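Local coordinates for protein pyruvate carboxylase n-terminal domain (Aquifex aeolicus, PDB 1ULZ) that forms the biotin carboxylase part of a pyruvate carboxylase and contains an ATP-grasp domain, at residues A[135-140]-A[178-183]; A[158-163]-A[193-198]. The protein carries 1 engineered substitution. All blocks are in the same frame, centred on the assembly; numbering follows the deposited sequence.

Overall arrangement
Both contacts lie in the small lobe of the ATP-grasp fold, where two helices pack on a three-stranded antiparallel sheet. Both are near the protein surface, and their centres are about 9 Å apart. Contact 1 is helix against loop: 178-183 lies on helix 173-189, while the loop segment 135-140 leads into helix 140-150. Its chemistry is mostly apolar, with one water bridge. Contact 2 joins the end of strand 154-158 to the start of strand 196-200, through backbone hydrogen bonds and one from a threonine hydroxyl. The two contacts meet at Leu-137 N and Leu-196 O, 2.8 Å apart, a probable hydrogen bond. Leu-196 also touches Tyr-180, so it faces the helix side of the sheet.

Contact 1: residues A[135-140]-A[178-183]; sequences GVLKSL and KNYEQA
Tyr-180 and Leu-140 carry most of this contact. It lies in the small lobe of the ATP-grasp fold and joins helix 173-189 to the loop before helix 140-150 and to the first residue of that helix, Leu-140.

The apolar contacts centre on the tyrosine ring. Leu-140 lies over one face of it. Leu-140 CB is 4.2 Å from the centroid of the Tyr-180 ring and 20° off the normal, which makes a CH-pi contact. Leu-140 CG adds a contact of 3.8 Å to Tyr-180 CD2. The ring reaches the loop because Tyr-180 CG is anti to the backbone N (chi1 -171°). Leu-137 comes to the ring edge, near its plane, with CD1 4.1 Å from Tyr-180 CE1. These two side chains run past each other in opposite directions. Leu-137 and Tyr-180 both also touch Leu-156 of the central strand. At the phenol end, Tyr-180 OH packs 3.6 Å from Ser-139 C.

The polar link is a water. It lies 2.8 Å from Tyr-180 OH and donates to Leu-137 O, also at 2.8 Å. The segments have no direct hydrogen bond to each other.

The loop itself is tied to the helix that follows. Ser-139 is the N-cap, with OG bonded to the backbone N of Glu-142. The Glu-142 side chain accepts a bond from Lys-138 N.

The tyrosine thus plays two parts. Its ring packs with leucines, while its hydroxyl links to a loop carbonyl through water. Between these two segments the contact rests on van der Waals packing and one bridging water, with no charge pair.

Contact 2: residues A[158-163]-A[193-198]; sequences ATAGGG and RGDLLL
Thr-159 and Asp-195 meet where two segments run side by side in nearly opposite directions, their touching parts 162° apart. This is the end of the three-stranded sheet in the small ATP-grasp lobe. Segment 158-163 leaves strand 154-158 and enters a glycine-rich loop, as in other biotin carboxylases. Segment 193-198 leads into strand 196-200.

Thr-159 N donates to two carbonyls. Thr-159 N lies 2.9 Å from Gly-194 O, nearly in line with that C=O bond. Thr-159 N is also 3.3 Å from Asp-195 O, well above the carbonyl plane. Ala-160 N adds a weak bond to Gly-194 O. Gly-161 has positive phi, which favours glycine, and passes close to Arg-193 O.

Thr-159 OG1 sits between its backbone N and carbonyl carbon (chi1 68°). From there Thr-159 OG1 donates to Asp-195 O at 2.9 Å, in the carbonyl plane and on a lone pair. Asp-195 O therefore takes two bonds from one residue. Ala-160 CB packs against the Asp-195 carboxylate. Leu-196 CD2 lies 3.6 Å from Ala-158 CB, and Leu-196 also touches Ala-183 of helix 173-189. The side chains of Thr-159 and Leu-197 cross at about a right angle, with Thr-159 CG2 a tight 3.4 Å from Leu-197 CD1.

Contact 1: residues A[135-140]-A[178-183]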
loop_
_atom_site.group_PDB
_atom_site.type_symbol
_atom_site.label_atom_id
_atom_site.label_comp_id
_atom_site.label_asym_id
_atom_site.label_seq_id
_atom_site.Cartn_x
_atom_site.Cartn_y
_atom_site.Cartn_z
ATOM N N GLY A 135 14.621 -18.767 43.228
ATOM C CA GLY A 135 14.544 -17.983 44.445
ATOM C C GLY A 135 15.961 -17.666 44.898
ATOM O O GLY A 135 16.909 -17.768 44.118
ATOM N N VAL A 136 16.121 -17.296 46.163
ATOM C CA VAL A 136 17.436 -16.957 46.693
ATOM C C VAL A 136 18.420 -18.120 46.608
ATOM O O VAL A 136 18.031 -19.284 46.728
ATOM C CB VAL A 136 17.324 -16.498 48.155
ATOM C CG1 VAL A 136 18.704 -16.268 48.745
ATOM C CG2 VAL A 136 16.492 -15.216 48.224
ATOM N N LEU A 137 19.691 -17.798 46.378
ATOM C CA LEU A 137 20.741 -18.805 46.296
ATOM C C LEU A 137 21.020 -19.337 47.697
ATOM O O LEU A 137 21.118 -18.569 48.661
ATOM C CB LEU A 137 22.027 -18.201 45.716
ATOM C CG LEU A 137 22.040 -17.929 44.209
ATOM C CD1 LEU A 137 23.217 -17.039 43.834
ATOM C CD2 LEU A 137 22.103 -19.253 43.476
ATOM N N LYS A 138 21.149 -20.653 47.806
ATOM C CA LYS A 138 21.415 -21.279 49.091
ATOM C C LYS A 138 22.870 -21.128 49.498
ATOM O O LYS A 138 23.167 -20.962 50.677
ATOM C CB LYS A 138 21.059 -22.768 49.048
ATOM C CG LYS A 138 19.565 -23.066 49.060
ATOM C CD LYS A 138 19.338 -24.552 49.271
ATOM C CE LYS A 138 20.131 -25.042 50.489
ATOM N NZ LYS A 138 19.894 -26.484 50.812
ATOM N N SER A 139 23.770 -21.185 48.521
ATOM C CA SER A 139 25.197 -21.073 48.798
ATOM C C SER A 139 26.005 -20.801 47.536
ATOM O O SER A 139 25.463 -20.742 46.423
ATOM C CB SER A 139 25.708 -22.365 49.416
ATOM O OG SER A 139 25.695 -23.398 48.442
ATOM N N LEU A 140 27.313 -20.659 47.718
ATOM C CA LEU A 140 28.212 -20.398 46.605
ATOM C C LEU A 140 28.317 -21.670 45.771
ATOM O O LEU A 140 28.397 -21.621 44.541
ATOM C CB LEU A 140 29.592 -20.007 47.130
ATOM C CG LEU A 140 30.549 -19.229 46.225
ATOM C CD1 LEU A 140 31.854 -19.024 46.966
ATOM C CD2 LEU A 140 30.802 -19.971 44.935
ATOM N N LYS A 178 34.200 -14.357 43.016
ATOM C CA LYS A 178 34.555 -13.026 43.499
ATOM C C LYS A 178 33.342 -12.112 43.685
ATOM O O LYS A 178 33.269 -11.365 44.662
ATOM C CB LYS A 178 35.570 -12.389 42.549
ATOM C CG LYS A 178 36.933 -13.070 42.623
ATOM C CD LYS A 178 37.873 -12.655 41.498
ATOM C CE LYS A 178 39.267 -13.262 41.728
ATOM N NZ LYS A 178 40.262 -12.848 40.709
ATOM N N ASN A 179 32.389 -12.172 42.756
ATOM C CA ASN A 179 31.192 -11.350 42.865
ATOM C C ASN A 179 30.304 -11.822 44.008
ATOM O O ASN A 179 29.660 -11.015 44.678
ATOM C CB ASN A 179 30.391 -11.371 41.560
ATOM C CG ASN A 179 31.016 -10.513 40.484
ATOM O OD1 ASN A 179 31.491 -9.417 40.757
ATOM N ND2 ASN A 179 31.007 -11.004 39.247
ATOM N N TYR A 180 30.263 -13.133 44.221
ATOM C CA TYR A 180 29.443 -13.689 45.286
ATOM C C TYR A 180 29.978 -13.263 46.650
ATOM O O TYR A 180 29.213 -12.899 47.538
ATOM C CB TYR A 180 29.423 -15.221 45.213
ATOM C CG TYR A 180 28.416 -15.843 46.155
ATOM C CD1 TYR A 180 27.126 -16.138 45.729
ATOM C CD2 TYR A 180 28.738 -16.087 47.486
ATOM C CE1 TYR A 180 26.183 -16.658 46.601
ATOM C CE2 TYR A 180 27.802 -16.606 48.367
ATOM C CZ TYR A 180 26.526 -16.889 47.921
ATOM O OH TYR A 180 25.585 -17.403 48.794
ATOM N N GLU A 181 31.296 -13.308 46.811
ATOM C CA GLU A 181 31.914 -12.934 48.076
ATOM C C GLU A 181 31.771 -11.443 48.358
ATOM O O GLU A 181 31.467 -11.046 49.486
ATOM C CB GLU A 181 33.386 -13.345 48.074
ATOM C CG GLU A 181 33.568 -14.799 47.670
ATOM C CD GLU A 181 34.943 -15.347 47.982
ATOM O OE1 GLU A 181 35.948 -14.639 47.751
ATOM O OE2 GLU A 181 35.020 -16.503 48.445
ATOM N N GLN A 182 31.974 -10.621 47.331
ATOM C CA GLN A 182 31.857 -9.174 47.481
ATOM C C GLN A 182 30.433 -8.793 47.844
ATOM O O GLN A 182 30.201 -7.907 48.673
ATOM C CB GLN A 182 32.252 -8.470 46.184
ATOM C CG GLN A 182 32.053 -6.951 46.196
ATOM C CD GLN A 182 32.807 -6.245 47.320
ATOM O OE1 GLN A 182 33.954 -6.580 47.623
ATOM N NE2 GLN A 182 32.165 -5.249 47.930
ATOM N N ALA A 183 29.476 -9.473 47.223
ATOM C CA ALA A 183 28.073 -9.200 47.468
ATOM C C ALA A 183 27.633 -9.600 48.873
ATOM O O ALA A 183 26.908 -8.854 49.537
ATOM C CB ALA A 183 27.212 -9.916 46.428
HETATM O O HOH W 1 22.920 -16.482 48.799
#

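Contact 2: residues A[158-163]-A[193-198]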
loop_
_atom_site.group_PDB
_atom_site.type_symbol
_atom_site.label_atom_id
_atom_site.label_comp_id
_atom_site.label_asym_id
_atom_site.label_seq_id
_atom_site.Cartn_x
_atom_site.Cartn_y
_atom_site.Cartn_z
ATOM N N ALA A 158 21.763 -8.692 44.346
ATOM C CA ALA A 158 21.189 -8.698 45.686
ATOM C C ALA A 158 19.802 -8.068 45.627
ATOM O O ALA A 158 19.594 -7.064 44.942
ATOM C CB ALA A 158 22.086 -7.923 46.638
ATOM N N THR A 159 18.846 -8.655 46.335
ATOM C CA THR A 159 17.494 -8.117 46.322
ATOM C C THR A 159 16.989 -7.768 47.713
ATOM O O THR A 159 15.805 -7.502 47.892
ATOM C CB THR A 159 16.508 -9.105 45.671
ATOM O OG1 THR A 159 16.371 -10.262 46.507
ATOM C CG2 THR A 159 17.022 -9.536 44.297
ATOM N N ALA A 160 17.881 -7.770 48.698
ATOM C CA ALA A 160 17.504 -7.425 50.064
ATOM C C ALA A 160 18.715 -6.848 50.794
ATOM O O ALA A 160 19.838 -6.919 50.292
ATOM C CB ALA A 160 16.984 -8.660 50.793
ATOM N N GLY A 161 18.484 -6.268 51.970
ATOM C CA GLY A 161 19.573 -5.687 52.737
ATOM C C GLY A 161 20.038 -4.345 52.203
ATOM O O GLY A 161 19.581 -3.884 51.154
ATOM N N GLY A 162 20.966 -3.720 52.922
ATOM C CA GLY A 162 21.474 -2.420 52.520
ATOM C C GLY A 162 22.771 -2.498 51.746
ATOM O O GLY A 162 23.548 -1.547 51.729
ATOM N N GLY A 163 23.013 -3.641 51.114
ATOM C CA GLY A 163 24.220 -3.812 50.326
ATOM C C GLY A 163 23.968 -3.323 48.911
ATOM O O GLY A 163 22.824 -3.033 48.553
ATOM N N ARG A 193 20.301 -9.911 55.113
ATOM C CA ARG A 193 20.481 -10.906 54.063
ATOM C C ARG A 193 20.546 -10.193 52.726
ATOM O O ARG A 193 19.947 -9.125 52.551
ATOM C CB ARG A 193 19.311 -11.904 54.044
ATOM C CG ARG A 193 19.344 -12.951 55.156
ATOM C CD ARG A 193 18.304 -14.058 54.922
ATOM N NE ARG A 193 18.492 -15.179 55.844
ATOM C CZ ARG A 193 17.843 -16.343 55.764
ATOM N NH1 ARG A 193 16.953 -16.554 54.801
ATOM N NH2 ARG A 193 18.092 -17.307 56.647
ATOM N N GLY A 194 21.266 -10.783 51.779
ATOM C CA GLY A 194 21.371 -10.173 50.468
ATOM C C GLY A 194 20.286 -10.713 49.557
ATOM O O GLY A 194 19.846 -10.026 48.628
ATOM N N ASP A 195 19.834 -11.936 49.833
ATOM C CA ASP A 195 18.810 -12.558 49.003
ATOM C C ASP A 195 19.327 -12.496 47.577
ATOM O O ASP A 195 18.694 -11.920 46.692
ATOM C CB ASP A 195 17.489 -11.797 49.122
ATOM C CG ASP A 195 16.720 -12.160 50.378
ATOM O OD1 ASP A 195 17.319 -12.789 51.283
ATOM O OD2 ASP A 195 15.520 -11.816 50.462
ATOM N N LEU A 196 20.497 -13.086 47.373
ATOM C CA LEU A 196 21.137 -13.096 46.068
ATOM C C LEU A 196 20.430 -14.012 45.085
ATOM O O LEU A 196 20.099 -15.151 45.409
ATOM C CB LEU A 196 22.597 -13.531 46.201
ATOM C CG LEU A 196 23.468 -12.690 47.136
ATOM C CD1 LEU A 196 24.902 -13.218 47.112
ATOM C CD2 LEU A 196 23.429 -11.244 46.695
ATOM N N LEU A 197 20.206 -13.495 43.881
ATOM C CA LEU A 197 19.562 -14.248 42.817
ATOM C C LEU A 197 20.562 -14.353 41.668
ATOM O O LEU A 197 21.386 -13.456 41.476
ATOM C CB LEU A 197 18.312 -13.509 42.325
ATOM C CG LEU A 197 17.172 -13.223 43.307
ATOM C CD1 LEU A 197 16.133 -12.339 42.622
ATOM C CD2 LEU A 197 16.537 -14.529 43.775
ATOM N N LEU A 198 20.503 -15.447 40.918
ATOM C CA LEU A 198 21.383 -15.637 39.767
ATOM C C LEU A 198 20.468 -15.800 38.549
ATOM O O LEU A 198 19.389 -16.379 38.654
ATOM C CB LEU A 198 22.252 -16.893 39.933
ATOM C CG LEU A 198 23.447 -16.984 38.973
ATOM C CD1 LEU A 198 24.520 -16.014 39.431
ATOM C CD2 LEU A 198 24.018 -18.392 38.938
#